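Local structure of mandelate racemase / muconate lactonizing enzyme (Burkholderia pseudomallei, 2POD) at residues E44-H48 and E49-N53; I63-H66 and A67-S71; D152-A155 and F156-A160; E347-R350 and A351-D354. The protein is of unknown function but belongs to the enolase superfamily and may act as a lyase, with a metal site in its barrel domain. All blocks are in the same frame, centred on the assembly; numbering follows the deposited sequence.

Contact 1. Residues E44-H48 and E49-N53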
loop_
_atom_site.group_PDB
_atom_site.type_symbol
_atom_site.label_atom_id
_atom_site.label_comp_id
_atom_site.label_asym_id
_atom_site.label_seq_id
_atom_site.Cartn_x
_atom_site.Cartn_y
_atom_site.Cartn_z
ATOM N N GLU B 44 -4.271 -7.914 42.709
ATOM C CA GLU B 44 -4.063 -7.473 44.094
ATOM C C GLU B 44 -2.578 -7.415 44.455
ATOM O O GLU B 44 -2.105 -6.428 45.021
ATOM C CB GLU B 44 -4.826 -8.371 45.085
ATOM C CG GLU B 44 -4.445 -8.167 46.552
ATOM C CD GLU B 44 -5.204 -9.070 47.503
ATOM O OE1 GLU B 44 -6.159 -8.583 48.152
ATOM O OE2 GLU B 44 -4.837 -10.261 47.609
ATOM N N ALA B 45 -1.847 -8.469 44.105
ATOM C CA ALA B 45 -0.429 -8.547 44.420
ATOM C C ALA B 45 0.367 -7.442 43.735
ATOM O O ALA B 45 1.285 -6.887 44.336
ATOM C CB ALA B 45 0.127 -9.912 44.070
ATOM N N TYR B 46 -0.011 -7.120 42.494
ATOM C CA TYR B 46 0.563 -5.994 41.752
ATOM C C TYR B 46 0.311 -4.644 42.440
ATOM O O TYR B 46 1.226 -3.823 42.550
ATOM C CB TYR B 46 0.033 -5.953 40.307
ATOM C CG TYR B 46 0.199 -4.592 39.659
ATOM C CD1 TYR B 46 -0.886 -3.717 39.532
ATOM C CD2 TYR B 46 1.455 -4.159 39.221
ATOM C CE1 TYR B 46 -0.724 -2.463 38.974
ATOM C CE2 TYR B 46 1.620 -2.908 38.658
ATOM C CZ TYR B 46 0.532 -2.069 38.533
ATOM O OH TYR B 46 0.705 -0.827 37.978
ATOM N N ILE B 47 -0.932 -4.410 42.860
ATOM C CA ILE B 47 -1.297 -3.161 43.538
ATOM C C ILE B 47 -0.418 -2.895 44.761
ATOM O O ILE B 47 0.157 -1.816 44.882
ATOM C CB ILE B 47 -2.790 -3.105 43.891
ATOM C CG1 ILE B 47 -3.615 -2.881 42.618
ATOM C CG2 ILE B 47 -3.080 -1.993 44.930
ATOM C CD1 ILE B 47 -5.122 -3.042 42.820
ATOM N N HIS B 48 -0.266 -3.902 45.618
ATOM C CA HIS B 48 0.503 -3.765 46.848
ATOM C C HIS B 48 2.018 -3.803 46.620
ATOM O O HIS B 48 2.777 -3.202 47.390
ATOM C CB HIS B 48 0.054 -4.801 47.895
ATOM C CG HIS B 48 -1.387 -4.675 48.286
ATOM N ND1 HIS B 48 -1.875 -3.598 48.994
ATOM C CD2 HIS B 48 -2.450 -5.487 48.063
ATOM C CE1 HIS B 48 -3.172 -3.750 49.191
ATOM N NE2 HIS B 48 -3.547 -4.888 48.636
ATOM N N GLU B 49 2.452 -4.489 45.562
ATOM C CA GLU B 49 3.881 -4.600 45.241
ATOM C C GLU B 49 4.506 -3.331 44.654
ATOM O O GLU B 49 5.641 -2.989 44.981
ATOM C CB GLU B 49 4.143 -5.791 44.326
ATOM C CG GLU B 49 5.595 -6.231 44.263
ATOM C CD GLU B 49 5.816 -7.399 43.321
ATOM O OE1 GLU B 49 6.842 -8.099 43.478
ATOM O OE2 GLU B 49 4.959 -7.638 42.442
ATOM N N TRP B 50 3.775 -2.641 43.786
ATOM C CA TRP B 50 4.367 -1.568 42.990
ATOM C C TRP B 50 3.516 -0.298 42.945
ATOM O O TRP B 50 4.035 0.807 43.134
ATOM C CB TRP B 50 4.671 -2.068 41.576
ATOM C CG TRP B 50 5.449 -1.099 40.739
ATOM C CD1 TRP B 50 6.794 -0.909 40.749
ATOM C CD2 TRP B 50 4.919 -0.191 39.768
ATOM N NE1 TRP B 50 7.142 0.063 39.842
ATOM C CE2 TRP B 50 6.008 0.519 39.223
ATOM C CE3 TRP B 50 3.627 0.091 39.301
ATOM C CZ2 TRP B 50 5.849 1.494 38.237
ATOM C CZ3 TRP B 50 3.470 1.054 38.320
ATOM C CH2 TRP B 50 4.576 1.744 37.799
ATOM N N ALA B 51 2.220 -0.467 42.696
ATOM C CA ALA B 51 1.325 0.635 42.337
ATOM C C ALA B 51 0.955 1.509 43.534
ATOM O O ALA B 51 0.753 2.714 43.394
ATOM C CB ALA B 51 0.057 0.086 41.694
ATOM N N ALA B 52 0.850 0.883 44.704
ATOM C CA ALA B 52 0.419 1.562 45.922
ATOM C C ALA B 52 1.419 2.621 46.385
ATOM O O ALA B 52 1.021 3.699 46.820
ATOM C CB ALA B 52 0.188 0.561 47.007
ATOM N N ASN B 53 2.707 2.310 46.266
ATOM C CA ASN B 53 3.773 3.239 46.624
ATOM C C ASN B 53 3.904 4.436 45.680
ATOM O O ASN B 53 4.429 5.488 46.061
ATOM C CB ASN B 53 5.110 2.501 46.742
ATOM C CG ASN B 53 5.086 1.415 47.805
ATOM O OD1 ASN B 53 4.646 1.640 48.939
ATOM N ND2 ASN B 53 5.553 0.223 47.439
#
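Y46 and W50, one turn apart on helix 40-55, run alongside each other with their side chains pointing the same way. Each has CG anti to its own backbone N (chi1 160° for Y46, -172° for W50), which sweeps both rings along the same flank. The phenol does not stack on the indole: Y46 OH comes to the edge of the indole, near its plane, 3.3 Å from W50 CE3. On the tyrosine ring, CE1 rests 3.8 Å from A51 CB, and the A51 methyl and the indole both touch the phenol ring obliquely. The phenol oxygen is held by a hydrogen bond to N86.

The backbone changes pitch beneath this pair. E49 N bonds A45 O at 2.9 Å and W50 N bonds Y46 O at 3.1 Å, both four residues back, whereas A52 N reaches five residues back to I47 O at 2.8 Å, the evidence for a pi-type turn.

I47 and A51 face L89 of helix 81-101, while H48 and A52 lie against T399 of strand 394-400, with H48 also bonded to T10 of strand 5-13. E49 turns to C41 of the second subunit, so the helix lies between its own sheet, helix 81-101 and a subunit interface.

Contact 2. Residues I63-H66 and A67-S71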
loop_
_atom_site.group_PDB
_atom_site.type_symbol
_atom_site.label_atom_id
_atom_site.label_comp_id
_atom_site.label_asym_id
_atom_site.label_seq_id
_atom_site.Cartn_x
_atom_site.Cartn_y
_atom_site.Cartn_z
ATOM N N ILE B 63 -5.520 12.591 37.779
ATOM C CA ILE B 63 -5.948 11.292 37.275
ATOM C C ILE B 63 -5.177 10.900 36.006
ATOM O O ILE B 63 -4.640 9.791 35.921
ATOM C CB ILE B 63 -7.484 11.265 37.036
ATOM C CG1 ILE B 63 -8.231 11.424 38.367
ATOM C CG2 ILE B 63 -7.901 9.978 36.360
ATOM C CD1 ILE B 63 -9.756 11.374 38.263
ATOM N N ASP B 64 -5.103 11.825 35.048
ATOM C CA ASP B 64 -4.249 11.677 33.869
ATOM C C ASP B 64 -2.771 11.458 34.192
ATOM O O ASP B 64 -2.107 10.646 33.536
ATOM C CB ASP B 64 -4.405 12.878 32.925
ATOM C CG ASP B 64 -5.643 12.781 32.037
ATOM O OD1 ASP B 64 -6.184 11.667 31.831
ATOM O OD2 ASP B 64 -6.079 13.833 31.535
ATOM N N ARG B 65 -2.265 12.173 35.199
ATOM C CA ARG B 65 -0.859 12.058 35.604
ATOM C C ARG B 65 -0.551 10.673 36.164
ATOM O O ARG B 65 0.485 10.088 35.839
ATOM C CB ARG B 65 -0.476 13.143 36.614
ATOM C CG ARG B 65 1.001 13.157 36.994
ATOM C CD ARG B 65 1.325 14.300 37.946
ATOM N NE ARG B 65 1.727 13.821 39.268
ATOM C CZ ARG B 65 2.985 13.582 39.633
ATOM N NH1 ARG B 65 3.984 13.773 38.784
ATOM N NH2 ARG B 65 3.246 13.143 40.852
ATOM N N HIS B 66 -1.461 10.147 36.980
ATOM C CA HIS B 66 -1.232 8.865 37.655
ATOM C C HIS B 66 -1.346 7.676 36.729
ATOM O O HIS B 66 -0.528 6.766 36.815
ATOM C CB HIS B 66 -2.132 8.693 38.882
ATOM C CG HIS B 66 -1.870 9.700 39.949
ATOM N ND1 HIS B 66 -0.595 10.111 40.276
ATOM C CD2 HIS B 66 -2.710 10.400 40.746
ATOM C CE1 HIS B 66 -0.663 11.025 41.226
ATOM N NE2 HIS B 66 -1.934 11.218 41.530
ATOM N N ALA B 67 -2.346 7.704 35.843
ATOM C CA ALA B 67 -2.494 6.722 34.762
ATOM C C ALA B 67 -1.223 6.561 33.934
ATOM O O ALA B 67 -0.823 5.444 33.629
ATOM C CB ALA B 67 -3.673 7.082 33.858
ATOM N N LYS B 68 -0.586 7.679 33.602
ATOM C CA LYS B 68 0.702 7.671 32.924
ATOM C C LYS B 68 1.842 7.156 33.813
ATOM O O LYS B 68 2.679 6.377 33.359
ATOM C CB LYS B 68 1.004 9.060 32.339
ATOM C CG LYS B 68 2.389 9.222 31.702
ATOM C CD LYS B 68 2.551 8.412 30.426
ATOM C CE LYS B 68 3.939 8.598 29.812
ATOM N NZ LYS B 68 4.122 9.944 29.197
ATOM N N ARG B 69 1.853 7.574 35.078
ATOM C CA ARG B 69 2.830 7.102 36.066
ATOM C C ARG B 69 2.737 5.600 36.374
ATOM O O ARG B 69 3.760 4.928 36.550
ATOM C CB ARG B 69 2.725 7.930 37.344
ATOM C CG ARG B 69 3.461 9.271 37.271
ATOM C CD ARG B 69 3.219 10.119 38.514
ATOM N NE ARG B 69 4.018 9.654 39.644
ATOM C CZ ARG B 69 3.535 9.011 40.701
ATOM N NH1 ARG B 69 2.234 8.758 40.803
ATOM N NH2 ARG B 69 4.359 8.620 41.664
ATOM N N LEU B 70 1.516 5.077 36.411
ATOM C CA LEU B 70 1.281 3.664 36.722
ATOM C C LEU B 70 1.453 2.737 35.519
ATOM O O LEU B 70 1.405 1.512 35.668
ATOM C CB LEU B 70 -0.119 3.461 37.314
ATOM C CG LEU B 70 -0.430 3.944 38.732
ATOM C CD1 LEU B 70 -1.812 3.464 39.138
ATOM C CD2 LEU B 70 0.606 3.473 39.736
ATOM N N SER B 71 1.627 3.322 34.333
ATOM C CA SER B 71 2.010 2.571 33.143
ATOM C C SER B 71 3.463 2.138 33.264
ATOM O O SER B 71 4.378 2.916 33.000
ATOM C CB SER B 71 1.810 3.419 31.888
ATOM O OG SER B 71 1.203 2.652 30.868
#
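The guanidinium groups of R65 and R69 lie almost parallel, their planes 16° apart, but displaced: R69 CD sits 3.6 Å above the plane of the R65 group, over its centre, and R65 NH2 lies over one face of the R69 group. The edge of the R69 guanidinium is turned to H66, whose ring is steeply inclined to it, at 72°. Here R69 NH1 gives a weak, bent hydrogen bond to H66 ND1 at 3.2 Å. H66 NE2 bonds the carbonyl of D59, which is consistent with an imidazole protonated at NE2 and accepting at ND1.

R65 NH2 and R69 NE approach to 3.8 Å around a shared carboxylate: E58 forms a salt bridge with R65 and a long, weak ion pair with R69. A second bond from R69 NH1 to the carbonyl of R54 helps fix its rotation. R69 CD rests over R65, and beyond it a bend at chi3 (77°) swings the R69 guanidinium aside, bringing NH1 to H66 ND1.

Backbone bonds carry the turn beneath: A67 N to I63 O is 3.1 Å, R69 N to R65 O 3.0 Å, and L70 N to H66 O 2.7 Å near the helix end.

Around this short helix, I63 packs on L93 and W94 of helix 81-101, D64 forms salt bridges with R306 and K307 of helix 301-314, and L70 lies against W50 and A51 of helix 40-55.

Contact 3. Residues D152-A155 and F156-A160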
loop_
_atom_site.group_PDB
_atom_site.type_symbol
_atom_site.label_atom_id
_atom_site.label_comp_id
_atom_site.label_asym_id
_atom_site.label_seq_id
_atom_site.Cartn_x
_atom_site.Cartn_y
_atom_site.Cartn_z
ATOM N N ASP B 152 -30.222 -18.362 31.993
ATOM C CA ASP B 152 -30.192 -17.778 30.648
ATOM C C ASP B 152 -29.188 -18.433 29.695
ATOM O O ASP B 152 -29.387 -18.415 28.483
ATOM C CB ASP B 152 -29.971 -16.262 30.715
ATOM C CG ASP B 152 -31.211 -15.501 31.172
ATOM O OD1 ASP B 152 -32.309 -16.099 31.236
ATOM O OD2 ASP B 152 -31.088 -14.294 31.468
ATOM N N LEU B 153 -28.118 -19.005 30.249
ATOM C CA LEU B 153 -27.200 -19.859 29.493
ATOM C C LEU B 153 -27.875 -21.130 28.989
ATOM O O LEU B 153 -27.801 -21.442 27.800
ATOM C CB LEU B 153 -25.955 -20.203 30.317
ATOM C CG LEU B 153 -24.976 -21.216 29.709
ATOM C CD1 LEU B 153 -24.012 -20.556 28.727
ATOM C CD2 LEU B 153 -24.221 -21.971 30.795
ATOM N N ASN B 154 -28.531 -21.852 29.897
ATOM C CA ASN B 154 -29.262 -23.063 29.537
ATOM C C ASN B 154 -30.466 -22.773 28.659
ATOM O O ASN B 154 -30.796 -23.564 27.774
ATOM C CB ASN B 154 -29.688 -23.842 30.786
ATOM C CG ASN B 154 -28.581 -24.734 31.324
ATOM O OD1 ASN B 154 -28.119 -25.657 30.644
ATOM N ND2 ASN B 154 -28.150 -24.461 32.553
ATOM N N ALA B 155 -31.105 -21.629 28.903
ATOM C CA ALA B 155 -32.181 -21.137 28.053
ATOM C C ALA B 155 -31.775 -20.977 26.580
ATOM O O ALA B 155 -32.462 -21.508 25.711
ATOM C CB ALA B 155 -32.778 -19.850 28.610
ATOM N N PHE B 156 -30.663 -20.291 26.293
ATOM C CA PHE B 156 -30.220 -20.162 24.894
ATOM C C PHE B 156 -29.735 -21.443 24.216
ATOM O O PHE B 156 -29.858 -21.591 22.996
ATOM C CB PHE B 156 -29.324 -18.929 24.622
ATOM C CG PHE B 156 -27.829 -19.145 24.819
ATOM C CD1 PHE B 156 -27.166 -18.511 25.865
ATOM C CD2 PHE B 156 -27.074 -19.895 23.917
ATOM C CE1 PHE B 156 -25.792 -18.660 26.045
ATOM C CE2 PHE B 156 -25.697 -20.063 24.092
ATOM C CZ PHE B 156 -25.054 -19.440 25.157
ATOM N N LEU B 157 -29.199 -22.362 25.016
ATOM C CA LEU B 157 -28.730 -23.647 24.510
ATOM C C LEU B 157 -29.861 -24.536 24.003
ATOM O O LEU B 157 -29.680 -25.283 23.043
ATOM C CB LEU B 157 -27.897 -24.378 25.566
ATOM C CG LEU B 157 -26.472 -23.843 25.753
ATOM C CD1 LEU B 157 -25.900 -24.248 27.106
ATOM C CD2 LEU B 157 -25.558 -24.283 24.612
ATOM N N HIS B 158 -31.026 -24.438 24.641
ATOM C CA HIS B 158 -32.064 -25.456 24.498
ATOM C C HIS B 158 -33.424 -24.895 24.088
ATOM O O HIS B 158 -34.056 -25.410 23.163
ATOM C CB HIS B 158 -32.169 -26.301 25.773
ATOM C CG HIS B 158 -30.858 -26.868 26.225
ATOM N ND1 HIS B 158 -30.132 -27.758 25.463
ATOM C CD2 HIS B 158 -30.133 -26.653 27.348
ATOM C CE1 HIS B 158 -29.020 -28.076 26.102
ATOM N NE2 HIS B 158 -28.996 -27.419 27.248
ATOM N N ARG B 159 -33.873 -23.784 24.880
ATOM C CA ARG B 159 -35.205 -23.172 24.751
ATOM C C ARG B 159 -35.068 -21.703 24.334
ATOM O O ARG B 159 -35.535 -20.797 25.030
ATOM C CB ARG B 159 -36.000 -23.277 26.072
ATOM C CG ARG B 159 -35.645 -24.492 26.955
ATOM C CD ARG B 159 -36.303 -24.431 28.341
ATOM N NE ARG B 159 -35.585 -23.599 29.325
ATOM C CZ ARG B 159 -34.409 -23.907 29.895
ATOM N NH1 ARG B 159 -33.760 -25.028 29.577
ATOM N NH2 ARG B 159 -33.864 -23.076 30.786
ATOM N N ALA B 160 -34.379 -21.434 23.108
ATOM C CA ALA B 160 -33.947 -20.072 22.800
ATOM C C ALA B 160 -35.100 -19.176 22.338
ATOM O O ALA B 160 -35.058 -17.955 22.517
ATOM C CB ALA B 160 -32.833 -20.096 21.762
#
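L153 and F156 form the tight side of this short helix. L153 CD1 touches the ring at F156 CE1, 3.7 Å away, and the carbonyl oxygen of L153 lies over one face of the same ring, 3.6 Å above its plane and offset toward the rim. The ring is brought back over the preceding turn because CG of F156 stands between its backbone N and carbonyl carbon (chi1 89°), which also leaves CD1 only 3.4 Å from D152 O. F156 N bonds D152 O at 3.2 Å. Outside the helix the ring meets W178 edge to face and packs on L163 and C123.

The helix belongs to the link between barrel strands 117-122 and 174-177, neighbouring parallel strands joined by a beta-alpha-beta crossover; it comes just before helix 160-170, and L163 of that helix also packs on A155 and D152. The F156 side chain remains about 11 Å from the bound sodium ion.

The other flank is looser and carries the more exposed residues. The N154 amide and H158 ring run alongside, nearly coplanar at 15°, with N154 OD1 at the ring edge but 3.9 Å from H158 NE2, too far for a hydrogen bond. L157 CB covers one face of that imidazole. The backbone bonds weaken toward the C-terminal end: A155 O receives two weak bonds, from R159 N at 2.8 Å and H158 N at 3.4 Å. R159 leaves helical geometry and lays a guanidinium face on A155 CA, while its NH2 has a long, weak ion pair with D151.

Contact 4. Residues E347-R350 and A351-D354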
loop_
_atom_site.group_PDB
_atom_site.type_symbol
_atom_site.label_atom_id
_atom_site.label_comp_id
_atom_site.label_asym_id
_atom_site.label_seq_id
_atom_site.Cartn_x
_atom_site.Cartn_y
_atom_site.Cartn_z
ATOM N N GLU B 347 -23.963 -3.289 27.796
ATOM C CA GLU B 347 -24.083 -4.666 28.299
ATOM C C GLU B 347 -24.593 -4.704 29.738
ATOM O O GLU B 347 -24.099 -3.974 30.596
ATOM C CB GLU B 347 -22.730 -5.379 28.199
ATOM C CG GLU B 347 -22.733 -6.852 28.600
ATOM C CD GLU B 347 -21.558 -7.631 28.016
ATOM O OE1 GLU B 347 -20.793 -7.058 27.213
ATOM O OE2 GLU B 347 -21.407 -8.827 28.349
ATOM N N SER B 348 -25.597 -5.540 29.976
ATOM C CA SER B 348 -25.990 -5.924 31.326
ATOM C C SER B 348 -26.460 -7.376 31.349
ATOM O O SER B 348 -26.838 -7.936 30.311
ATOM C CB SER B 348 -27.091 -4.998 31.844
ATOM O OG SER B 348 -28.329 -5.252 31.192
ATOM N N VAL B 349 -26.417 -7.985 32.533
ATOM C CA VAL B 349 -26.863 -9.366 32.730
ATOM C C VAL B 349 -27.936 -9.393 33.823
ATOM O O VAL B 349 -27.655 -9.062 34.972
ATOM C CB VAL B 349 -25.680 -10.289 33.129
ATOM C CG1 VAL B 349 -26.119 -11.746 33.184
ATOM C CG2 VAL B 349 -24.540 -10.147 32.149
ATOM N N ARG B 350 -29.158 -9.777 33.460
ATOM C CA ARG B 350 -30.301 -9.685 34.374
ATOM C C ARG B 350 -30.208 -10.598 35.598
ATOM O O ARG B 350 -30.628 -10.216 36.691
ATOM C CB ARG B 350 -31.639 -9.832 33.637
ATOM C CG ARG B 350 -31.821 -11.144 32.895
ATOM C CD ARG B 350 -33.150 -11.201 32.178
ATOM N NE ARG B 350 -33.405 -12.552 31.686
ATOM C CZ ARG B 350 -34.584 -12.996 31.258
ATOM N NH1 ARG B 350 -35.642 -12.198 31.246
ATOM N NH2 ARG B 350 -34.699 -14.249 30.841
ATOM N N ALA B 351 -29.606 -11.775 35.413
ATOM C CA ALA B 351 -29.262 -12.686 36.515
ATOM C C ALA B 351 -28.253 -12.104 37.511
ATOM O O ALA B 351 -28.084 -12.630 38.614
ATOM C CB ALA B 351 -28.746 -14.009 35.961
ATOM N N PHE B 352 -27.580 -11.027 37.115
ATOM C CA PHE B 352 -26.571 -10.398 37.955
ATOM C C PHE B 352 -27.199 -9.236 38.729
ATOM O O PHE B 352 -27.122 -9.200 39.961
ATOM C CB PHE B 352 -25.387 -9.907 37.107
ATOM C CG PHE B 352 -24.410 -10.989 36.696
ATOM C CD1 PHE B 352 -24.798 -12.326 36.579
ATOM C CD2 PHE B 352 -23.090 -10.651 36.393
ATOM C CE1 PHE B 352 -23.886 -13.306 36.191
ATOM C CE2 PHE B 352 -22.170 -11.628 35.998
ATOM C CZ PHE B 352 -22.572 -12.958 35.898
ATOM N N TYR B 353 -27.831 -8.304 38.008
ATOM C CA TYR B 353 -28.427 -7.115 38.634
ATOM C C TYR B 353 -29.747 -7.311 39.387
ATOM O O TYR B 353 -30.041 -6.556 40.316
ATOM C CB TYR B 353 -28.457 -5.889 37.698
ATOM C CG TYR B 353 -29.343 -6.008 36.472
ATOM C CD1 TYR B 353 -30.734 -5.932 36.571
ATOM C CD2 TYR B 353 -28.787 -6.160 35.206
ATOM C CE1 TYR B 353 -31.544 -6.036 35.448
ATOM C CE2 TYR B 353 -29.589 -6.262 34.078
ATOM C CZ TYR B 353 -30.963 -6.203 34.204
ATOM O OH TYR B 353 -31.754 -6.304 33.085
ATOM N N ASP B 354 -30.541 -8.302 38.982
ATOM C CA ASP B 354 -31.667 -8.763 39.813
ATOM C C ASP B 354 -31.224 -9.831 40.816
ATOM O O ASP B 354 -31.951 -10.139 41.763
ATOM C CB ASP B 354 -32.841 -9.285 38.968
ATOM C CG ASP B 354 -33.307 -8.292 37.905
ATOM O OD1 ASP B 354 -33.644 -7.135 38.243
ATOM O OD2 ASP B 354 -33.356 -8.684 36.718
HETATM O O HOH W 1 -30.301 -7.031 30.812
#
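V349 O is gripped by two backbone donors from the first turn that follows it: F352 N at 2.9 Å, approaching from above the carbonyl plane, and Y353 N at 3.1 Å, in a nearly straight bond of 165° at hydrogen. This places V349 at the N-cap position of helix 350-356. D354 N continues the pattern to R350 O at 3.0 Å. A water joins the side chains across the turn, 2.7 Å from S348 OG and 2.8 Å from Y353 OH; S348 OG also bonds T119.

Next come the aromatic faces. The Y353 ring lies over the backbone of R350, with R350 CA making a CH-pi contact 3.7 Å from the ring centroid and 21° off the normal. Y353 CG stands between its backbone N and carbonyl carbon (chi1 65°), which folds the ring back over the start of the helix, and its edge faces S348 OG. On F352, V349 CG1 makes a second CH-pi contact, 4.1 Å from the centroid and offset toward the rim. The F352 ring also meets W356 edge to face.

R350 runs extended away from the turn to salt bridges with D152 and D166, while its backbone N bonds N121 OD1.

Strand 346-348 lies parallel to strand 117-122, the first of the barrel, and S348 pairs with Y120 and T122. The arrangement is the strand-to-helix turn after the eighth and last parallel strand of the enolase-superfamily barrel. It lies at the C-terminal strand end, the side on which this family binds its metal; the V349 side chain is about 9 Å from the sodium ion.

Overall arrangement
From the N terminus the contacts follow in series; each closes only a helical or strand-to-helix turn, and none nests in or crosses another. Contacts 1 and 2 lie on successive helices, 40-55 and 63-69, of the N-terminal domain, with centres 14 Å apart; they touch where Y46 and W50 meet L70, and both reach the second subunit. Contacts 3 and 4 belong to the barrel. Although far apart in sequence, they are joined by a salt bridge, D152 OD2 to R350 NE at 2.9 Å, which ties the crossover after the first barrel strand to the turn after the last. Contacts 1 and 3, centres about 41 Å apart, lie on opposite sides of the chain's centre.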